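Local coordinates for protein beta sliding clamp (Caulobacter crescentus, PDB 5WCE) that probably encircles DNA as a ring-shaped head-to-tail dimer and tethers DNA polymerases and other proteins to it, so that synthesis stays processive, at residues K149-I154 and T212-R217; H187-A192 and R259-D264; K267-D272 and G301-T306; K290-K295 and Y336-C341; F328-N333 and S358-V363. One frame throughout, in Å; residues are numbered along the deposited sequence.

Interaction 1 (K149-I154 and T212-R217); sequences KTRFAI and TIAEAR
Arg151 brings its guanidinium obliquely against helix 210-220, where NH2 comes to 3.4 Å from Ala214 CB and NH1 to 3.9 Å from Arg217 CG. An alanine suits this point because its single methyl lets a flat, charged group come close to the helix, while nearer the root of the arginine CB lies 4.4 Å from Ile213 CG2. Residues 149-154 follow directly on helix 140-148, the partner of helix 210-220 in the central domain; in sliding rings of this family such helix pairs line the channel that holds DNA. The arginine thus ties the loop to helix 210-220, whose Ile213 also packs on Ile147 and Leu166. A water adds a polar link: it donates to Ala214 O at 2.6 Å and accepts a weak bond from Arg151 NH1. Arg217 crosses Arg151 at about a right angle, and a turn at chi2 (59°) sends its own guanidinium elsewhere, to a salt bridge with Asp148. Its NE stays 5.4 Å from Arg151 NH1, and Asp148 probably eases the repulsion between the like charges.

Interaction 2 (H187-A192 and R259-D264); sequences HRLALA and RVIPRD
Ile261 reaches from the loop that joins strand 243-248 to strand 267-272 across to Leu189 and Leu191 on strand 188-195. That strand belongs to an eight-stranded antiparallel sheet built from both the central and C-terminal domains, and the loop runs over the face turned away from the helices. From CB, which points at the strand, the side chain forks. CG2 branches aside to Leu361, so the isoleucine also holds strand 360-364 of the C-terminal half. The other arm, CG1 to CD1, is fully stretched (chi2 -176°) and carries the methyl tip down to the sheet. There CD1 comes against both leucines, crossing each at about a right angle. Because Leu189 and Leu191 are two residues apart on one strand, they present their branches on the same face, and a single long aliphatic arm can touch both. Val373, on the neighbouring strand 370-374, also packs on Ile261. A beta-branched isoleucine suits a loop like this, since its two arms serve two strands. In bacterial relatives the groove that receives peptide motifs of polymerases lies at this junction of domains, so the residues here probably border it. At the tip, Ile261 CD1 stands 3.9 Å from Leu189 CD2 and 3.6 Å from Leu191 CD1.

Interaction 3 (K267-D272 and G301-T306); sequences KILTLD and GRITLT
Leu269 on strand 267-272 and Ile303 on strand 302-308 touch, yet their CA atoms are 10.0 Å apart, too far for backbone pairing, so the two strands meet through side chains alone. They belong to different sheets of the C-terminal domain: 267-272 is an outermost strand of the eight-stranded sheet, whereas 302-308 lies inside the four-stranded one. Ile303 spans the gap. With chi2 at 180° its CG1 arm is straight, and CD1 comes against two leucines, 3.9 Å from Leu269 CD1 and 4.2 Å from Leu271 CD2. The leucines reach this one methyl by different routes. Leu269 extends with CG opposite the backbone N (chi1 176°), while in Leu271 CG sits between N and the carbonyl carbon (chi1 57°), which bends the side chain and brings it across Ile303 at about a right angle. Val321 packs on all three residues, and Phe276 of helix 273-284 lies against Leu271. The chain enters that helix at once, Asp272 capping it through OD1 to Leu275 N. On the other side of its strand Arg302 points away and packs on Arg111 of the second subunit. Three buried aliphatic tips give a contact without directional bonds, consistent with shape and exclusion of water, rather than polar matching, holding these sheets together.

Interaction 4 (K290-K295 and Y336-C341); sequences KSRSVK and YLLDVC
Leu337, which meets Val294 across this contact, has its carbonyl oxygen bonded by Cys341 N at 3.0 Å, the i to i+4 bond that keeps helix 334-343 regular where it rests on strand 293-299. The same residue supplies the apolar touch: Leu337 CD2 is 4.0 Å from Val294 CG1, and the two side chains cross at about a right angle. Valine and leucine complement each other here. The short, branched valine stays close to its strand, with CG1 between the backbone N and the carbonyl carbon (chi1 57°), while the longer leucine, CG opposite its own N, bridges the 9.0 Å between their CA atoms. The helix thus packs against both sheets of the C-terminal domain, since Leu337 also meets Leu374 of the eight-stranded sheet, as well as Phe276 and Val280 of helix 273-284. Nearer the surface, one of two modelled conformers of Arg292 turns the edge of its guanidinium to Leu338, a contact that is correspondingly doubtful. The firm part of the contact is aliphatic and small, so this touch is probably one of several that hold the helix, with those to Leu374, Phe276 and Val280.

Interaction 5 (F328-N333 and S358-V363); sequences FEIGFN and SPTLVV
Ile330 and Phe332 are brought to Thr360 by different first torsions: Ile330 swings CG1 anti to the backbone N (chi1 -166°), whereas Phe332 sets its ring beside that atom (chi1 -63°). Both residues stand on strand 328-333, an outermost strand of the four-stranded sheet, and Thr360 opens strand 360-364 of the eight-stranded one, so the contact joins the two sheets of the C-terminal domain. Two residues apart on the strand, with Gly331 between, both face the threonine. Thr360 turns its hydroxyl toward both, with OG1 3.6 Å from Ile330 CD1. Phe332 offers its edge, the oxygen lying in the plane of the ring; such an approach probably suits an electronegative atom, because the rim of a benzene ring carries slight positive charge. Threonine fits since its carbons touch as well, CB standing 3.8 Å from Phe332 CZ. Phe353 of strand 348-353 packs on both Ile330 and Thr360, and Leu374 on Phe332. Next in the chain, Asn333 leads into helix 334-343, which it caps through OD1 to Tyr336 N. The closest approach across the contact is Thr360 OG1 to Phe332 CZ, 3.5 Å.

In the fold
Interactions 3, 4 and 5 lie within the C-terminal domain and tie its two sheets and a helix together. Interactions 3 and 5 are fully buried, one purely aliphatic and the other admitting a hydroxyl; interaction 4 is partly buried and linked to interaction 5 by a probable backbone hydrogen bond, Val294 N to Phe332 O (2.8 Å). Interaction 2, also buried and apolar, spans two domains. It joins interaction 4 by the salt bridge of Arg188 NH1 to Asp339 OD2 (2.9 Å) and packs on interaction 5, whose segment 358-363 shares its sheet. Interaction 1, in the central domain, differs in resting on an arginine and a water; Phe152 nevertheless touches Asp339 of interaction 4.

Interaction 1 (K149-I154 and T212-R217)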
# COMPACT_ATOMS: atom_id res chain seq x y z
N LYS A 149 -10.15 5.54 20.20
CA LYS A 149 -10.99 4.52 20.86
C LYS A 149 -12.31 4.22 20.18
O LYS A 149 -12.92 3.20 20.48
CB LYS A 149 -11.25 4.90 22.31
CG LYS A 149 -10.02 5.02 23.20
CD LYS A 149 -9.50 3.65 23.63
CE LYS A 149 -8.44 3.81 24.69
NZ LYS A 149 -7.73 2.52 24.89
N THR A 150 -12.80 5.09 19.29
CA THR A 150 -14.16 4.96 18.74
C THR A 150 -14.30 4.98 17.22
O THR A 150 -15.28 4.48 16.70
CB THR A 150 -15.07 6.08 19.27
OG1 THR A 150 -14.52 7.35 18.88
CG2 THR A 150 -15.17 5.99 20.78
N ARG A 151 -13.35 5.55 16.48
CA ARG A 151 -13.69 5.94 15.10
C ARG A 151 -13.83 4.73 14.16
O ARG A 151 -14.55 4.78 13.19
CB ARG A 151 -12.67 6.93 14.55
CG ARG A 151 -11.39 6.34 14.13
CD ARG A 151 -10.34 7.33 13.67
NE ARG A 151 -10.46 7.65 12.28
CZ ARG A 151 -9.44 8.01 11.48
NH1 ARG A 151 -8.18 8.09 11.93
NH2 ARG A 151 -9.70 8.26 10.22
N PHE A 152 -13.21 3.61 14.54
CA PHE A 152 -13.33 2.36 13.79
C PHE A 152 -14.78 1.92 13.67
O PHE A 152 -15.14 1.25 12.72
CB PHE A 152 -12.47 1.25 14.43
CG PHE A 152 -13.07 0.67 15.70
CD1 PHE A 152 -12.83 1.25 16.94
CD2 PHE A 152 -13.96 -0.40 15.64
CE1 PHE A 152 -13.42 0.77 18.11
CE2 PHE A 152 -14.55 -0.90 16.80
CZ PHE A 152 -14.26 -0.34 18.02
N ALA A 153 -15.65 2.31 14.62
CA ALA A 153 -17.03 1.89 14.58
C ALA A 153 -17.97 2.80 13.79
O ALA A 153 -19.17 2.51 13.70
CB ALA A 153 -17.55 1.75 15.99
N ILE A 154 -17.45 3.90 13.24
CA ILE A 154 -18.29 4.80 12.45
C ILE A 154 -18.52 4.12 11.12
O ILE A 154 -17.59 3.56 10.56
CB ILE A 154 -17.60 6.17 12.17
CG1 ILE A 154 -17.33 6.93 13.50
CG2 ILE A 154 -18.41 7.01 11.18
CD1 ILE A 154 -16.43 8.14 13.32
N THR A 212 -14.56 14.50 8.56
CA THR A 212 -14.11 15.58 9.45
C THR A 212 -13.27 15.09 10.62
O THR A 212 -12.26 15.67 10.96
CB THR A 212 -15.34 16.36 10.00
OG1 THR A 212 -16.11 16.89 8.86
CG2 THR A 212 -14.89 17.48 10.96
N ILE A 213 -13.72 13.99 11.23
CA ILE A 213 -12.95 13.32 12.29
C ILE A 213 -11.57 12.90 11.76
O ILE A 213 -10.59 13.10 12.43
CB ILE A 213 -13.75 12.13 12.88
CG1 ILE A 213 -14.93 12.67 13.69
CG2 ILE A 213 -12.84 11.19 13.67
CD1 ILE A 213 -14.55 13.49 14.91
N ALA A 214 -11.53 12.36 10.55
CA ALA A 214 -10.30 11.86 9.98
C ALA A 214 -9.31 13.01 9.78
O ALA A 214 -8.14 12.92 10.17
CB ALA A 214 -10.57 11.15 8.68
N GLU A 215 -9.81 14.11 9.22
CA GLU A 215 -8.98 15.26 8.94
C GLU A 215 -8.56 15.95 10.22
O GLU A 215 -7.39 16.34 10.35
CB GLU A 215 -9.69 16.23 7.98
CG GLU A 215 -9.89 15.65 6.58
CD GLU A 215 -8.57 15.22 5.97
OE1 GLU A 215 -7.68 16.06 5.99
OE2 GLU A 215 -8.41 14.03 5.57
N ALA A 216 -9.49 16.09 11.19
CA ALA A 216 -9.10 16.60 12.51
C ALA A 216 -8.04 15.77 13.21
O ALA A 216 -7.07 16.30 13.80
CB ALA A 216 -10.34 16.77 13.45
N ARG A 217 -8.21 14.45 13.14
CA ARG A 217 -7.27 13.55 13.76
C ARG A 217 -5.88 13.68 13.11
O ARG A 217 -4.89 13.67 13.81
CB ARG A 217 -7.80 12.09 13.63
CG ARG A 217 -6.87 11.02 14.23
CD ARG A 217 -6.62 11.25 15.71
NE ARG A 217 -5.69 10.25 16.18
CZ ARG A 217 -4.37 10.33 16.15
NH1 ARG A 217 -3.77 11.39 15.66
NH2 ARG A 217 -3.62 9.34 16.65
O HOH W 1 -6.79 10.67 10.38

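Interaction 2 (H187-A192 and R259-D264)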
# COMPACT_ATOMS: atom_id res chain seq x y z
N HIS A 187 -24.01 -2.19 13.55
CA HIS A 187 -23.59 -3.57 13.84
C HIS A 187 -22.85 -3.71 15.16
O HIS A 187 -22.76 -4.80 15.75
CB HIS A 187 -22.71 -4.10 12.70
CG HIS A 187 -23.35 -4.00 11.34
ND1 HIS A 187 -24.28 -4.92 10.90
CD2 HIS A 187 -23.20 -3.10 10.35
CE1 HIS A 187 -24.65 -4.60 9.68
NE2 HIS A 187 -24.03 -3.49 9.32
N ARG A 188 -22.25 -2.62 15.62
CA ARG A 188 -21.49 -2.58 16.84
C ARG A 188 -21.35 -1.10 17.26
O ARG A 188 -21.70 -0.21 16.48
CB ARG A 188 -20.12 -3.21 16.65
CG ARG A 188 -19.48 -3.11 15.24
CD ARG A 188 -18.79 -1.80 15.06
NE ARG A 188 -18.15 -1.66 13.75
CZ ARG A 188 -16.93 -2.06 13.44
NH1 ARG A 188 -16.19 -2.73 14.32
NH2 ARG A 188 -16.48 -1.84 12.20
N LEU A 189 -20.90 -0.90 18.48
CA LEU A 189 -20.82 0.42 19.05
C LEU A 189 -19.53 0.59 19.83
O LEU A 189 -18.98 -0.36 20.50
CB LEU A 189 -22.05 0.68 19.91
CG LEU A 189 -22.16 2.05 20.63
CD1 LEU A 189 -23.60 2.52 20.73
CD2 LEU A 189 -21.50 2.00 22.03
N ALA A 190 -19.06 1.83 19.83
CA ALA A 190 -17.89 2.22 20.62
C ALA A 190 -18.16 3.50 21.35
O ALA A 190 -18.78 4.42 20.78
CB ALA A 190 -16.68 2.38 19.75
N LEU A 191 -17.75 3.55 22.61
CA LEU A 191 -17.97 4.69 23.47
C LEU A 191 -16.66 4.99 24.19
O LEU A 191 -15.99 4.07 24.72
CB LEU A 191 -19.11 4.39 24.44
CG LEU A 191 -19.48 5.44 25.51
CD1 LEU A 191 -20.89 5.25 26.02
CD2 LEU A 191 -18.52 5.54 26.68
N ALA A 192 -16.27 6.28 24.22
CA ALA A 192 -15.14 6.73 25.01
C ALA A 192 -15.44 8.07 25.62
O ALA A 192 -16.16 8.90 25.02
CB ALA A 192 -13.89 6.78 24.17
N ARG A 259 -30.03 2.98 25.22
CA ARG A 259 -30.95 1.82 25.18
C ARG A 259 -30.33 0.54 24.64
O ARG A 259 -30.81 -0.57 24.89
CB ARG A 259 -32.20 2.17 24.34
N VAL A 260 -29.24 0.71 23.90
CA VAL A 260 -28.51 -0.37 23.26
C VAL A 260 -27.39 -0.89 24.17
O VAL A 260 -26.95 -2.03 24.01
CB VAL A 260 -27.90 0.14 21.93
CG1 VAL A 260 -27.30 -1.03 21.15
CG2 VAL A 260 -28.97 0.84 21.08
N ILE A 261 -26.88 -0.05 25.07
CA ILE A 261 -25.74 -0.41 25.89
C ILE A 261 -26.29 -1.16 27.07
O ILE A 261 -26.98 -0.59 27.93
CB ILE A 261 -24.88 0.80 26.35
CG1 ILE A 261 -24.29 1.49 25.13
CG2 ILE A 261 -23.79 0.31 27.31
CD1 ILE A 261 -23.35 2.64 25.43
N PRO A 262 -26.00 -2.47 27.12
CA PRO A 262 -26.57 -3.28 28.21
C PRO A 262 -26.06 -2.90 29.61
O PRO A 262 -24.85 -2.76 29.82
CB PRO A 262 -26.18 -4.71 27.84
CG PRO A 262 -25.11 -4.61 26.81
CD PRO A 262 -24.97 -3.18 26.35
N ARG A 263 -26.97 -2.78 30.57
CA ARG A 263 -26.61 -2.43 31.95
C ARG A 263 -26.63 -3.60 32.88
O ARG A 263 -25.94 -3.57 33.90
CB ARG A 263 -27.59 -1.40 32.50
CG ARG A 263 -27.57 -0.07 31.79
CD ARG A 263 -28.68 0.83 32.32
NE ARG A 263 -28.49 2.18 31.80
N ASP A 264 -27.41 -4.61 32.55
CA ASP A 264 -27.72 -5.68 33.49
C ASP A 264 -27.17 -7.02 33.08
O ASP A 264 -27.60 -8.01 33.65
CB ASP A 264 -29.25 -5.76 33.61
CG ASP A 264 -29.87 -4.45 34.05
OD1 ASP A 264 -29.24 -3.76 34.88
OD2 ASP A 264 -30.96 -4.10 33.54

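Interaction 3 (K267-D272 and G301-T306)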
# COMPACT_ATOMS: atom_id res chain seq x y z
N LYS A 267 -23.88 -12.64 32.89
CA LYS A 267 -22.90 -13.70 32.60
C LYS A 267 -21.56 -13.01 32.30
O LYS A 267 -21.35 -12.50 31.18
CB LYS A 267 -23.32 -14.57 31.43
CG LYS A 267 -24.60 -15.34 31.68
CD LYS A 267 -24.98 -16.14 30.45
CE LYS A 267 -26.13 -17.11 30.72
NZ LYS A 267 -27.37 -16.30 30.82
N ILE A 268 -20.70 -12.95 33.31
CA ILE A 268 -19.49 -12.17 33.21
C ILE A 268 -18.34 -13.12 33.04
O ILE A 268 -18.24 -14.08 33.78
CB ILE A 268 -19.30 -11.27 34.43
CG1 ILE A 268 -20.53 -10.33 34.52
CG2 ILE A 268 -17.98 -10.50 34.32
CD1 ILE A 268 -20.56 -9.39 35.69
N LEU A 269 -17.47 -12.81 32.08
CA LEU A 269 -16.35 -13.64 31.73
C LEU A 269 -15.12 -12.74 31.54
O LEU A 269 -15.21 -11.71 30.90
CB LEU A 269 -16.78 -14.31 30.42
CG LEU A 269 -15.92 -15.22 29.61
CD1 LEU A 269 -16.86 -16.06 28.74
CD2 LEU A 269 -14.85 -14.43 28.81
N THR A 270 -13.98 -13.15 32.05
CA THR A 270 -12.72 -12.45 31.84
C THR A 270 -11.73 -13.36 31.14
O THR A 270 -11.67 -14.60 31.38
CB THR A 270 -12.12 -11.94 33.17
OG1 THR A 270 -13.07 -11.11 33.85
CG2 THR A 270 -10.93 -11.05 32.90
N LEU A 271 -10.94 -12.77 30.26
CA LEU A 271 -9.99 -13.56 29.50
C LEU A 271 -8.70 -12.78 29.20
O LEU A 271 -8.64 -11.52 29.31
CB LEU A 271 -10.67 -14.11 28.26
CG LEU A 271 -11.33 -13.14 27.25
CD1 LEU A 271 -10.29 -12.27 26.50
CD2 LEU A 271 -12.17 -13.89 26.23
N ASP A 272 -7.70 -13.54 28.79
CA ASP A 272 -6.44 -13.01 28.28
C ASP A 272 -6.68 -12.51 26.86
O ASP A 272 -6.85 -13.29 25.92
CB ASP A 272 -5.37 -14.12 28.32
CG ASP A 272 -4.03 -13.67 27.82
OD1 ASP A 272 -3.90 -12.88 26.91
OD2 ASP A 272 -3.05 -14.22 28.29
N GLY A 301 -14.86 -22.33 32.51
CA GLY A 301 -13.46 -22.49 32.14
C GLY A 301 -13.00 -22.29 30.70
O GLY A 301 -11.79 -22.29 30.46
N ARG A 302 -13.91 -22.14 29.73
CA ARG A 302 -13.49 -22.30 28.33
C ARG A 302 -14.41 -21.67 27.32
O ARG A 302 -15.64 -21.67 27.45
CB ARG A 302 -13.32 -23.83 28.07
CG ARG A 302 -13.13 -24.25 26.66
CD ARG A 302 -12.95 -25.76 26.51
NE ARG A 302 -11.79 -26.25 27.23
CZ ARG A 302 -11.49 -27.53 27.38
NH1 ARG A 302 -12.25 -28.47 26.83
NH2 ARG A 302 -10.39 -27.87 28.05
N ILE A 303 -13.80 -21.14 26.27
CA ILE A 303 -14.52 -20.80 25.05
C ILE A 303 -13.95 -21.66 23.96
O ILE A 303 -12.72 -21.66 23.75
CB ILE A 303 -14.38 -19.33 24.67
CG1 ILE A 303 -14.96 -18.45 25.75
CG2 ILE A 303 -15.10 -19.06 23.33
CD1 ILE A 303 -14.87 -16.99 25.48
N THR A 304 -14.82 -22.38 23.26
CA THR A 304 -14.40 -23.10 22.05
C THR A 304 -14.83 -22.23 20.85
O THR A 304 -16.02 -21.92 20.71
CB THR A 304 -15.04 -24.50 22.03
OG1 THR A 304 -14.50 -25.20 23.14
CG2 THR A 304 -14.67 -25.28 20.78
N LEU A 305 -13.88 -21.81 20.05
CA LEU A 305 -14.13 -20.99 18.88
C LEU A 305 -14.26 -21.86 17.66
O LEU A 305 -13.38 -22.70 17.40
CB LEU A 305 -12.97 -19.99 18.67
CG LEU A 305 -12.74 -18.98 19.79
CD1 LEU A 305 -11.35 -18.33 19.56
CD2 LEU A 305 -13.89 -17.97 19.81
N THR A 306 -15.31 -21.63 16.85
CA THR A 306 -15.44 -22.30 15.54
C THR A 306 -15.71 -21.29 14.41
O THR A 306 -16.56 -20.42 14.55
CB THR A 306 -16.54 -23.36 15.58
OG1 THR A 306 -16.25 -24.28 16.60
CG2 THR A 306 -16.64 -24.09 14.27

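Interaction 4 (K290-K295 and Y336-C341)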
# COMPACT_ATOMS: atom_id res chain seq x y z
N LYS A 290 -15.08 -11.63 2.86
CA LYS A 290 -15.02 -10.26 3.46
C LYS A 290 -15.61 -10.24 4.85
O LYS A 290 -15.04 -9.69 5.79
CB LYS A 290 -15.78 -9.23 2.59
N SER A 291 -16.79 -10.86 4.95
CA SER A 291 -17.49 -11.07 6.20
C SER A 291 -17.28 -12.55 6.69
O SER A 291 -17.45 -13.50 5.91
CB SER A 291 -18.97 -10.77 6.01
OG SER A 291 -19.58 -10.63 7.27
N ARG A 292 -16.85 -12.68 7.94
CA ARG A 292 -16.47 -13.95 8.55
C ARG A 292 -17.13 -13.96 9.92
O ARG A 292 -16.84 -13.11 10.70
CB ARG A 292 -14.93 -14.06 8.78
CG ARG A 292 -14.00 -13.90 7.58
CD ARG A 292 -13.34 -12.52 7.51
NE ARG A 292 -12.12 -12.36 8.31
CZ ARG A 292 -12.08 -11.62 9.41
NH1 ARG A 292 -13.17 -11.03 9.81
NH2 ARG A 292 -10.97 -11.46 10.11
N SER A 293 -17.99 -14.92 10.20
CA SER A 293 -18.54 -15.09 11.55
C SER A 293 -17.78 -16.16 12.36
O SER A 293 -17.35 -17.17 11.79
CB SER A 293 -19.98 -15.53 11.44
OG SER A 293 -20.71 -14.47 10.82
N VAL A 294 -17.72 -15.97 13.67
CA VAL A 294 -17.11 -16.94 14.58
C VAL A 294 -18.13 -17.32 15.66
O VAL A 294 -18.80 -16.45 16.23
CB VAL A 294 -15.80 -16.40 15.16
CG1 VAL A 294 -15.97 -15.10 15.88
CG2 VAL A 294 -15.13 -17.40 16.11
N LYS A 295 -18.23 -18.62 15.92
CA LYS A 295 -19.03 -19.16 17.02
C LYS A 295 -18.19 -19.30 18.30
O LYS A 295 -17.11 -19.85 18.25
CB LYS A 295 -19.62 -20.52 16.65
CG LYS A 295 -20.49 -21.14 17.74
CD LYS A 295 -21.07 -22.42 17.14
CE LYS A 295 -21.82 -23.28 18.10
NZ LYS A 295 -22.13 -24.54 17.32
N TYR A 336 -15.37 -7.53 13.78
CA TYR A 336 -15.88 -6.68 14.83
C TYR A 336 -15.32 -7.08 16.20
O TYR A 336 -14.98 -6.21 17.03
CB TYR A 336 -17.44 -6.66 14.83
CG TYR A 336 -18.08 -6.17 13.55
CD1 TYR A 336 -17.36 -5.43 12.58
CD2 TYR A 336 -19.40 -6.47 13.27
CE1 TYR A 336 -17.95 -5.02 11.41
CE2 TYR A 336 -19.99 -6.05 12.08
CZ TYR A 336 -19.25 -5.31 11.17
OH TYR A 336 -19.85 -4.92 10.00
N LEU A 337 -15.21 -8.38 16.46
CA LEU A 337 -14.63 -8.86 17.71
C LEU A 337 -13.16 -8.48 17.81
O LEU A 337 -12.69 -7.96 18.82
CB LEU A 337 -14.83 -10.35 17.79
CG LEU A 337 -14.34 -11.15 18.95
CD1 LEU A 337 -14.84 -10.56 20.26
CD2 LEU A 337 -14.78 -12.62 18.78
N LEU A 338 -12.42 -8.72 16.74
CA LEU A 338 -10.99 -8.34 16.71
C LEU A 338 -10.82 -6.85 16.85
O LEU A 338 -9.88 -6.41 17.50
CB LEU A 338 -10.33 -8.87 15.44
CG LEU A 338 -10.16 -10.38 15.46
CD1 LEU A 338 -9.75 -10.81 14.08
CD2 LEU A 338 -9.16 -10.81 16.53
N ASP A 339 -11.73 -6.06 16.29
CA ASP A 339 -11.67 -4.59 16.46
C ASP A 339 -11.73 -4.18 17.91
O ASP A 339 -10.95 -3.35 18.41
CB ASP A 339 -12.80 -3.93 15.66
CG ASP A 339 -12.55 -3.86 14.16
OD1 ASP A 339 -11.42 -4.12 13.67
OD2 ASP A 339 -13.55 -3.64 13.46
N VAL A 340 -12.65 -4.80 18.65
CA VAL A 340 -12.73 -4.56 20.08
C VAL A 340 -11.49 -5.02 20.82
O VAL A 340 -10.95 -4.25 21.63
CB VAL A 340 -14.01 -5.22 20.68
CG1 VAL A 340 -13.98 -5.09 22.20
CG2 VAL A 340 -15.21 -4.55 20.12
N CYS A 341 -11.01 -6.25 20.59
CA CYS A 341 -9.81 -6.70 21.25
C CYS A 341 -8.61 -5.76 20.95
O CYS A 341 -7.76 -5.54 21.79
CB CYS A 341 -9.44 -8.13 20.83
SG CYS A 341 -10.65 -9.35 21.39

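Interaction 5 (F328-N333 and S358-V363)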
# COMPACT_ATOMS: atom_id res chain seq x y z
N PHE A 328 -23.44 -21.49 27.02
CA PHE A 328 -24.25 -20.97 25.94
C PHE A 328 -23.37 -20.86 24.71
O PHE A 328 -22.15 -20.95 24.83
CB PHE A 328 -24.86 -19.61 26.30
CG PHE A 328 -23.86 -18.57 26.57
CD1 PHE A 328 -23.29 -18.44 27.81
CD2 PHE A 328 -23.51 -17.67 25.57
CE1 PHE A 328 -22.39 -17.43 28.09
CE2 PHE A 328 -22.61 -16.63 25.84
CZ PHE A 328 -22.02 -16.53 27.06
N GLU A 329 -24.01 -20.62 23.56
CA GLU A 329 -23.34 -20.43 22.29
C GLU A 329 -23.79 -19.08 21.71
O GLU A 329 -24.95 -18.73 21.79
CB GLU A 329 -23.64 -21.57 21.34
CG GLU A 329 -23.14 -22.95 21.85
CD GLU A 329 -24.13 -23.60 22.84
OE1 GLU A 329 -25.34 -23.75 22.50
OE2 GLU A 329 -23.70 -23.99 23.97
N ILE A 330 -22.84 -18.31 21.17
CA ILE A 330 -23.14 -17.00 20.60
C ILE A 330 -22.18 -16.80 19.44
O ILE A 330 -21.03 -17.29 19.49
CB ILE A 330 -23.02 -15.91 21.70
CG1 ILE A 330 -23.64 -14.58 21.28
CG2 ILE A 330 -21.58 -15.72 22.17
CD1 ILE A 330 -23.70 -13.58 22.42
N GLY A 331 -22.65 -16.08 18.44
CA GLY A 331 -21.86 -15.78 17.25
C GLY A 331 -21.57 -14.30 17.13
O GLY A 331 -22.45 -13.42 17.43
N PHE A 332 -20.38 -13.97 16.62
CA PHE A 332 -20.02 -12.59 16.30
C PHE A 332 -19.30 -12.53 14.94
O PHE A 332 -18.74 -13.51 14.48
CB PHE A 332 -19.10 -11.96 17.32
CG PHE A 332 -19.70 -11.83 18.69
CD1 PHE A 332 -20.80 -11.00 18.90
CD2 PHE A 332 -19.13 -12.47 19.77
CE1 PHE A 332 -21.37 -10.87 20.13
CE2 PHE A 332 -19.69 -12.34 21.02
CZ PHE A 332 -20.82 -11.55 21.20
N ASN A 333 -19.41 -11.39 14.28
CA ASN A 333 -18.54 -11.07 13.14
C ASN A 333 -17.12 -11.01 13.68
O ASN A 333 -16.81 -10.28 14.64
CB ASN A 333 -19.01 -9.74 12.49
CG ASN A 333 -18.15 -9.31 11.30
OD1 ASN A 333 -16.97 -9.14 11.43
ND2 ASN A 333 -18.78 -9.06 10.18
N SER A 358 -28.92 -11.18 22.60
CA SER A 358 -28.80 -9.85 23.18
C SER A 358 -27.43 -9.22 22.94
O SER A 358 -26.43 -9.89 22.86
CB SER A 358 -29.06 -9.95 24.69
OG SER A 358 -30.42 -10.39 24.87
N PRO A 359 -27.40 -7.87 22.92
CA PRO A 359 -26.10 -7.19 22.85
C PRO A 359 -25.15 -7.60 23.98
O PRO A 359 -25.59 -7.80 25.12
CB PRO A 359 -26.47 -5.69 23.00
CG PRO A 359 -27.89 -5.63 22.55
CD PRO A 359 -28.52 -6.92 23.02
N THR A 360 -23.85 -7.63 23.67
CA THR A 360 -22.83 -8.01 24.56
C THR A 360 -21.96 -6.79 24.86
O THR A 360 -21.61 -6.09 23.97
CB THR A 360 -21.98 -9.15 23.92
OG1 THR A 360 -22.81 -10.31 23.75
CG2 THR A 360 -20.85 -9.54 24.76
N LEU A 361 -21.61 -6.60 26.12
CA LEU A 361 -20.77 -5.47 26.57
C LEU A 361 -19.36 -6.00 26.72
O LEU A 361 -19.15 -7.11 27.25
CB LEU A 361 -21.25 -4.96 27.94
CG LEU A 361 -20.59 -3.73 28.50
CD1 LEU A 361 -20.96 -2.58 27.60
CD2 LEU A 361 -21.07 -3.38 29.91
N VAL A 362 -18.39 -5.22 26.26
CA VAL A 362 -16.99 -5.51 26.53
C VAL A 362 -16.42 -4.31 27.25
O VAL A 362 -16.59 -3.14 26.79
CB VAL A 362 -16.21 -5.76 25.24
CG1 VAL A 362 -14.80 -6.24 25.56
CG2 VAL A 362 -16.94 -6.79 24.37
N VAL A 363 -15.80 -4.56 28.39
CA VAL A 363 -15.19 -3.50 29.18
C VAL A 363 -13.70 -3.76 29.33
O VAL A 363 -13.24 -4.90 29.24
CB VAL A 363 -15.86 -3.23 30.53
CG1 VAL A 363 -17.32 -2.75 30.37
CG2 VAL A 363 -15.80 -4.38 31.43